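Local coordinates for protein lantibiotic dehydratase (Microbispora corallina, PDB 5EHK) that probably dehydrates serine and threonine residues of the NAI-107 precursor peptide, using glutamyl-tRNA to activate their hydroxyls before eliminating glutamate, at residues Pro498-Leu503 against Ser530-Ala535; Arg7-Phe12 against Val787-Arg792; Ala556-His561 against Val632-Asn637. All coordinates share one frame; numbering follows the deposited sequence.

Contact 1: residues Pro498-Leu503 against Ser530-Ala535; sequences PNSLEL and SHHAGA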
# COMPACT_ATOMS: atom_id res chain seq x y z
N PRO A 498 13.87 24.36 11.48
CA PRO A 498 14.73 24.33 10.29
C PRO A 498 15.69 25.50 10.29
O PRO A 498 15.42 26.49 10.98
CB PRO A 498 13.73 24.51 9.16
CG PRO A 498 12.66 25.36 9.76
CD PRO A 498 12.52 24.87 11.17
N ASN A 499 16.77 25.39 9.53
CA ASN A 499 17.71 26.50 9.35
C ASN A 499 17.08 27.73 8.70
O ASN A 499 17.23 28.83 9.21
CB ASN A 499 18.92 26.09 8.52
CG ASN A 499 19.62 24.86 9.07
OD1 ASN A 499 19.78 24.69 10.28
ND2 ASN A 499 20.08 24.00 8.16
N SER A 500 16.35 27.55 7.61
CA SER A 500 15.76 28.70 6.93
C SER A 500 14.53 28.37 6.06
O SER A 500 14.15 27.22 5.91
CB SER A 500 16.84 29.45 6.14
OG SER A 500 17.22 28.79 4.93
N LEU A 501 13.89 29.40 5.52
CA LEU A 501 12.73 29.21 4.65
C LEU A 501 12.40 30.51 3.89
O LEU A 501 13.02 31.54 4.15
CB LEU A 501 11.51 28.71 5.43
CG LEU A 501 10.90 29.63 6.48
CD1 LEU A 501 9.40 29.43 6.48
CD2 LEU A 501 11.50 29.39 7.87
N GLU A 502 11.47 30.44 2.94
CA GLU A 502 11.04 31.59 2.17
C GLU A 502 9.55 31.52 1.95
O GLU A 502 9.05 30.52 1.45
CB GLU A 502 11.77 31.66 0.81
CG GLU A 502 13.26 32.00 0.95
CD GLU A 502 14.04 32.02 -0.36
OE1 GLU A 502 13.64 31.32 -1.33
OE2 GLU A 502 15.07 32.73 -0.40
N LEU A 503 8.82 32.55 2.37
CA LEU A 503 7.40 32.65 2.11
C LEU A 503 7.25 33.76 1.09
O LEU A 503 7.94 34.77 1.15
CB LEU A 503 6.62 32.99 3.39
CG LEU A 503 6.79 31.98 4.53
CD1 LEU A 503 6.18 32.46 5.85
CD2 LEU A 503 6.22 30.61 4.13
N SER A 530 10.17 27.78 -0.23
CA SER A 530 11.49 27.19 -0.30
C SER A 530 11.98 26.78 1.08
O SER A 530 11.37 27.15 2.10
CB SER A 530 12.45 28.17 -0.96
OG SER A 530 13.27 28.77 0.02
N HIS A 531 13.05 25.99 1.15
CA HIS A 531 13.59 25.64 2.45
C HIS A 531 14.96 26.25 2.66
O HIS A 531 15.68 25.90 3.61
CB HIS A 531 13.62 24.13 2.60
CG HIS A 531 12.25 23.54 2.71
ND1 HIS A 531 11.41 23.80 3.77
CD2 HIS A 531 11.56 22.73 1.87
CE1 HIS A 531 10.26 23.17 3.59
NE2 HIS A 531 10.33 22.52 2.44
N HIS A 532 15.30 27.24 1.83
CA HIS A 532 16.60 27.91 1.92
C HIS A 532 16.50 29.43 1.80
O HIS A 532 16.06 29.96 0.79
CB HIS A 532 17.51 27.41 0.81
CG HIS A 532 18.87 28.01 0.85
ND1 HIS A 532 19.86 27.57 1.71
CD2 HIS A 532 19.41 29.04 0.15
CE1 HIS A 532 20.95 28.29 1.52
NE2 HIS A 532 20.71 29.19 0.59
N ALA A 533 16.91 30.15 2.84
CA ALA A 533 16.96 31.62 2.75
C ALA A 533 17.89 32.07 1.62
O ALA A 533 19.09 31.80 1.66
CB ALA A 533 17.44 32.20 4.06
N GLY A 534 17.34 32.69 0.58
CA GLY A 534 18.17 33.10 -0.54
C GLY A 534 17.92 32.36 -1.86
O GLY A 534 18.36 32.80 -2.94
N ALA A 535 17.21 31.23 -1.79
CA ALA A 535 17.02 30.40 -2.97
C ALA A 535 16.24 31.13 -4.05
O ALA A 535 16.62 31.09 -5.22
CB ALA A 535 16.30 29.11 -2.59
O HOH W 1 12.49 24.92 6.00

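Contact 2: residues Arg7-Phe12 against Val787-Arg792; sequences RAWDVF and VVPLER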
# COMPACT_ATOMS: atom_id res chain seq x y z
N ARG A 7 13.05 34.73 12.53
CA ARG A 7 13.30 36.15 12.33
C ARG A 7 13.46 36.36 10.83
O ARG A 7 14.27 35.68 10.20
CB ARG A 7 14.60 36.55 13.03
CG ARG A 7 15.07 37.99 12.78
CD ARG A 7 16.55 38.23 13.21
NE ARG A 7 16.83 37.87 14.60
CZ ARG A 7 16.73 38.71 15.63
NH1 ARG A 7 16.36 39.96 15.42
NH2 ARG A 7 16.98 38.28 16.87
N ALA A 8 12.72 37.30 10.24
CA ALA A 8 12.88 37.62 8.82
C ALA A 8 14.15 38.43 8.55
O ALA A 8 14.69 39.08 9.45
CB ALA A 8 11.66 38.37 8.29
N TRP A 9 14.63 38.36 7.31
CA TRP A 9 15.76 39.17 6.85
C TRP A 9 15.40 40.64 6.80
O TRP A 9 14.23 40.99 6.74
CB TRP A 9 16.15 38.75 5.44
CG TRP A 9 17.01 37.54 5.33
CD1 TRP A 9 17.36 36.67 6.32
CD2 TRP A 9 17.64 37.07 4.14
NE1 TRP A 9 18.18 35.69 5.82
CE2 TRP A 9 18.35 35.90 4.47
CE3 TRP A 9 17.67 37.52 2.82
CZ2 TRP A 9 19.09 35.19 3.54
CZ3 TRP A 9 18.39 36.82 1.90
CH2 TRP A 9 19.10 35.66 2.26
N ASP A 10 16.40 41.52 6.77
CA ASP A 10 16.12 42.94 6.63
C ASP A 10 15.58 43.22 5.24
O ASP A 10 14.59 43.95 5.10
CB ASP A 10 17.38 43.79 6.79
CG ASP A 10 17.89 43.86 8.21
OD1 ASP A 10 17.12 43.53 9.14
OD2 ASP A 10 19.05 44.29 8.38
N VAL A 11 16.21 42.65 4.22
CA VAL A 11 15.81 42.89 2.84
C VAL A 11 14.95 41.75 2.35
O VAL A 11 14.94 40.67 2.95
CB VAL A 11 17.00 43.03 1.89
CG1 VAL A 11 17.91 44.16 2.35
CG2 VAL A 11 17.77 41.73 1.80
N PHE A 12 14.22 42.01 1.26
CA PHE A 12 13.39 41.00 0.64
C PHE A 12 13.25 41.31 -0.83
O PHE A 12 13.59 42.41 -1.24
CB PHE A 12 12.01 40.90 1.32
CG PHE A 12 11.28 42.21 1.47
CD1 PHE A 12 10.77 42.87 0.35
CD2 PHE A 12 11.07 42.76 2.73
CE1 PHE A 12 10.08 44.06 0.49
CE2 PHE A 12 10.39 43.95 2.86
CZ PHE A 12 9.89 44.60 1.74
N VAL A 787 8.74 38.32 -1.49
CA VAL A 787 9.42 37.11 -1.04
C VAL A 787 10.31 37.40 0.15
O VAL A 787 11.37 38.02 0.02
CB VAL A 787 10.31 36.50 -2.12
CG1 VAL A 787 10.81 35.15 -1.67
CG2 VAL A 787 9.54 36.35 -3.41
N VAL A 788 9.92 36.92 1.32
CA VAL A 788 10.65 37.22 2.52
C VAL A 788 11.28 35.99 3.14
O VAL A 788 10.58 35.11 3.57
CB VAL A 788 9.75 38.00 3.53
CG1 VAL A 788 8.29 37.75 3.25
CG2 VAL A 788 10.14 37.73 4.99
N PRO A 789 12.61 35.92 3.15
CA PRO A 789 13.36 34.84 3.80
C PRO A 789 13.28 34.96 5.32
O PRO A 789 13.09 36.06 5.81
CB PRO A 789 14.80 35.07 3.34
CG PRO A 789 14.66 35.89 2.07
CD PRO A 789 13.48 36.77 2.31
N LEU A 790 13.42 33.86 6.03
CA LEU A 790 13.42 33.84 7.49
C LEU A 790 14.40 32.76 7.95
O LEU A 790 14.57 31.76 7.25
CB LEU A 790 12.01 33.53 8.03
CG LEU A 790 10.87 34.52 7.70
CD1 LEU A 790 10.14 34.07 6.47
CD2 LEU A 790 9.88 34.73 8.85
N GLU A 791 15.08 32.99 9.07
CA GLU A 791 16.03 32.01 9.61
C GLU A 791 15.62 31.65 11.02
O GLU A 791 14.91 32.41 11.67
CB GLU A 791 17.45 32.57 9.66
CG GLU A 791 17.98 33.11 8.34
CD GLU A 791 19.40 33.65 8.45
OE1 GLU A 791 19.94 33.71 9.58
OE2 GLU A 791 20.00 33.96 7.39
N ARG A 792 16.07 30.49 11.50
CA ARG A 792 15.87 30.16 12.90
C ARG A 792 16.48 31.29 13.74
O ARG A 792 17.65 31.64 13.54
CB ARG A 792 16.53 28.83 13.22
CG ARG A 792 16.21 28.31 14.61
CD ARG A 792 16.88 26.94 14.89
NE ARG A 792 18.31 26.93 14.58
CZ ARG A 792 18.85 26.24 13.59
NH1 ARG A 792 18.09 25.48 12.82
NH2 ARG A 792 20.16 26.30 13.37

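Contact 3: residues Ala556-His561 against Val632-Asn637; sequences AGRPLH and VPALPN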
# COMPACT_ATOMS: atom_id res chain seq x y z
N ALA A 556 26.57 33.46 3.64
CA ALA A 556 27.95 33.18 4.03
C ALA A 556 28.02 32.69 5.47
O ALA A 556 28.92 31.94 5.84
CB ALA A 556 28.81 34.41 3.85
N GLY A 557 27.07 33.15 6.28
CA GLY A 557 26.99 32.74 7.66
C GLY A 557 25.68 32.06 7.99
O GLY A 557 25.18 32.21 9.10
N ARG A 558 25.12 31.32 7.04
CA ARG A 558 23.83 30.64 7.24
C ARG A 558 23.82 29.72 8.47
O ARG A 558 24.85 29.21 8.89
CB ARG A 558 23.38 29.90 5.97
CG ARG A 558 24.07 28.57 5.57
CD ARG A 558 23.70 28.25 4.10
NE ARG A 558 24.29 27.03 3.58
CZ ARG A 558 23.82 25.81 3.86
NH1 ARG A 558 22.76 25.66 4.64
NH2 ARG A 558 24.43 24.73 3.37
N PRO A 559 22.66 29.59 9.11
CA PRO A 559 22.61 28.67 10.25
C PRO A 559 22.62 27.20 9.81
O PRO A 559 22.10 26.88 8.75
CB PRO A 559 21.30 29.03 10.94
CG PRO A 559 20.48 29.75 9.90
CD PRO A 559 21.44 30.39 8.96
N LEU A 560 23.26 26.35 10.61
CA LEU A 560 23.29 24.91 10.40
C LEU A 560 22.68 24.19 11.60
O LEU A 560 22.64 24.74 12.71
CB LEU A 560 24.72 24.45 10.17
CG LEU A 560 25.39 25.22 9.04
CD1 LEU A 560 26.81 24.74 8.82
CD2 LEU A 560 24.58 25.12 7.72
N HIS A 561 22.22 22.95 11.42
CA HIS A 561 21.49 22.26 12.49
C HIS A 561 22.27 21.10 13.08
O HIS A 561 21.84 20.49 14.06
CB HIS A 561 20.14 21.78 11.98
CG HIS A 561 20.25 20.87 10.80
ND1 HIS A 561 20.84 21.25 9.61
CD2 HIS A 561 19.89 19.58 10.64
CE1 HIS A 561 20.81 20.24 8.76
NE2 HIS A 561 20.24 19.21 9.36
N VAL A 632 26.22 19.84 5.34
CA VAL A 632 24.84 20.23 5.17
C VAL A 632 24.70 20.98 3.86
O VAL A 632 24.88 22.20 3.79
CB VAL A 632 24.37 21.06 6.35
CG1 VAL A 632 22.93 21.52 6.13
CG2 VAL A 632 24.53 20.24 7.63
N PRO A 633 24.37 20.24 2.80
CA PRO A 633 24.24 20.89 1.49
C PRO A 633 22.96 21.69 1.38
O PRO A 633 21.94 21.34 1.99
CB PRO A 633 24.23 19.73 0.50
CG PRO A 633 24.03 18.51 1.30
CD PRO A 633 24.33 18.78 2.72
N ALA A 634 23.01 22.77 0.61
CA ALA A 634 21.82 23.52 0.29
C ALA A 634 21.72 23.63 -1.22
O ALA A 634 22.73 23.47 -1.94
CB ALA A 634 21.89 24.90 0.91
N LEU A 635 20.51 23.84 -1.70
CA LEU A 635 20.31 24.08 -3.11
C LEU A 635 19.86 25.54 -3.28
O LEU A 635 18.70 25.88 -3.06
CB LEU A 635 19.32 23.07 -3.69
CG LEU A 635 19.06 23.16 -5.20
CD1 LEU A 635 20.35 23.26 -6.00
CD2 LEU A 635 18.19 21.99 -5.69
N PRO A 636 20.80 26.43 -3.64
CA PRO A 636 20.57 27.88 -3.60
C PRO A 636 19.81 28.44 -4.79
O PRO A 636 20.02 29.60 -5.12
CB PRO A 636 21.99 28.45 -3.64
CG PRO A 636 22.89 27.32 -3.29
CD PRO A 636 22.23 26.12 -3.86
N ASN A 637 18.92 27.66 -5.38
CA ASN A 637 18.02 28.16 -6.40
C ASN A 637 16.64 27.49 -6.27
O ASN A 637 16.40 26.71 -5.35
CB ASN A 637 18.59 27.90 -7.77
CG ASN A 637 18.76 26.42 -8.08
OD1 ASN A 637 17.79 25.64 -8.03
ND2 ASN A 637 19.99 26.02 -8.37
O HOH W 2 20.43 23.59 3.78

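Contact 1: residues Pro498-Leu503 against Ser530-Ala535
Ser500 opens the strand 500-503 by offering its hydroxyl to the loop 530-535: OG accepts a hydrogen bond from the backbone N of Ala533, nearly straight at 164°. With chi1 at 75° the oxygen lies between its own backbone N and carbonyl carbon, which brings it to Ala533. A small side chain suits this spot, because Ser500 CB also packs against Ala533 CB at 3.5 Å. On the backbone side a water joins Ser500 O, 2.8 Å away, to His531 ND1, which it meets in the imidazole plane.

Leu501 points away from the loop, and its side chain touches Phe6 and Trp663. Its backbone still approaches the loop, CA lying 3.5 Å from Ser530 O in a CA-H...O contact. At Glu502 the segments form a single antiparallel bridge, a hydrogen-bonded pair with Ser530. Both bonds are weak, Glu502 N to Ser530 O and Ser530 N to Glu502 O each measuring 3.4 Å. The loop is thus attached to strand 500-508 by one bridge and then leaves it, first through an ST turn in which His532 N donates to Ser530 OG at 3.1 Å, then through a type II beta turn from His532 to Ala535. Gly534 fills the turn position with positive phi (112°), where a CB would press on the preceding carbonyl oxygen.

Glu502, extended beyond CG, is long enough to serve both turns. Its OE1 accepts from Ser530 OG at 2.9 Å, met from above the carboxylate plane, while OE2 accepts from Gly534 N; this bond and that to Ser500 OG are modelled too short for their lengths to be trusted. OE1 also bonds Thr536 OG1, and the apolar part of the side chain touches Pro789 on the neighbouring strand.

Contact 2: residues Arg7-Phe12 against Val787-Arg792
The indole of Trp9 lies with one face over Pro789, the two side chains crossing at about a right angle. Pro789 CB sits 3.8 Å from the centroid of the five-membered ring in a CH-pi contact, and Pro789 CG reaches Trp9 CE3 at 3.5 Å. Proline suits this place because its polarised C-H groups favour an electron-rich ring and its fixed shape keeps them over it. At the ring edge Trp9 NE1 donates to Glu791 OE2 at 3.0 Å, coming from above the carboxylate plane, the two planes 75° apart. Glu791 runs straight out beyond CG to reach it.

Behind these side chains the two segments pair as antiparallel strands, 6-17 near the N terminus with 785-792. Arg7 and Glu791 form a hydrogen-bonded pair, with Arg7 N to Glu791 O at 3.1 Å; Ala8 and Leu790 follow as a non-hydrogen-bonded pair, so close that alanine's small CB suits it, meeting Val788 CG2 at 3.7 Å. One step on, Trp9 N donates to Pro789 O at 3.1 Å; proline, lacking an N-H, can give no bond back. The chain then departs at Asp10, and Phe12 CB comes back beside Val787 O.

Further out, Arg554 of helix 545-556 makes a cation-pi contact with Trp9 and touches Glu791, while helix 380-395 covers Leu790 through Glu387 and Ala390.

Contact 3: residues Ala556-His561 against Val632-Asn637
The guanidinium of Arg558 is layered between two apolar groups: Ala634 CB lies 3.5 Å above one face and Leu560 CD2 3.6 Å above the opposite one, both offset toward the rim. At its edge Arg558 NH2 donates to Val632 O at 2.6 Å, tilted slightly from the guanidinium plane and nearly along the C=O axis, although the N-H...O angle is only 132°. The second flat group, the imidazole of His561, meets Val632 with its edge: CE1 is 3.6 Å from Val632 CG1, which lies in the ring plane.

Val632 suits its place by branching at CB. CG1, anti to the backbone N (chi1 178°), takes the histidine edge and lies 4.3 Å from Leu560 CD2, while CG2 also approaches His561 CE1. Ala634, two residues on, is small enough to let the flat guanidinium settle on its methyl. Arginine suits the place: its long chain, extended from CG to NE, spans the gap (CA atoms of Arg558 and Ala634 10.2 Å apart) and ends in a flat donor group.

Val632 and Ala634 belong to strand 629-634, which runs parallel to strand 566-572 beside it. The sheet is mixed, and the loop 556-561, after helix 545-556, meets it through side chains. A water donates to Pro633 O, its oxygen 3.2 Å away, and accepts a weak bond from Arg558 NH1. Arg558 NE donates to Ser589 OG, and His561 NE2 is weakly bonded to Glu658 O.

The polar partners of Arg558 include backbone carbonyls, a hydroxyl and water, with Ala568 O a weak second acceptor for NH2. These neutral dipoles probably stabilise its charge, and since the N-H groups all point outward in the plane, the faces can take apolar neighbours without loss of a hydrogen bond.

In the fold
Near the N terminus lies strand 6-17, and contact 2 joins it to strand 785-792 across 774 intervening residues, a closure that encloses the other two. Within that span contact 1 comes first, closing a short loop of 26 residues between strand 500-508 and the segment after strand 521-524. Contact 3 then opens, joining the loop after helix 545-556 to strand 629-634 across 70 residues; it follows contact 1 in series without crossing it. Strands 500-508 and 785-792 are sheet neighbours, which brings contacts 1 and 2 together. Asn499 completes the connection, bonding both Arg792 of contact 2 and His561 of contact 3.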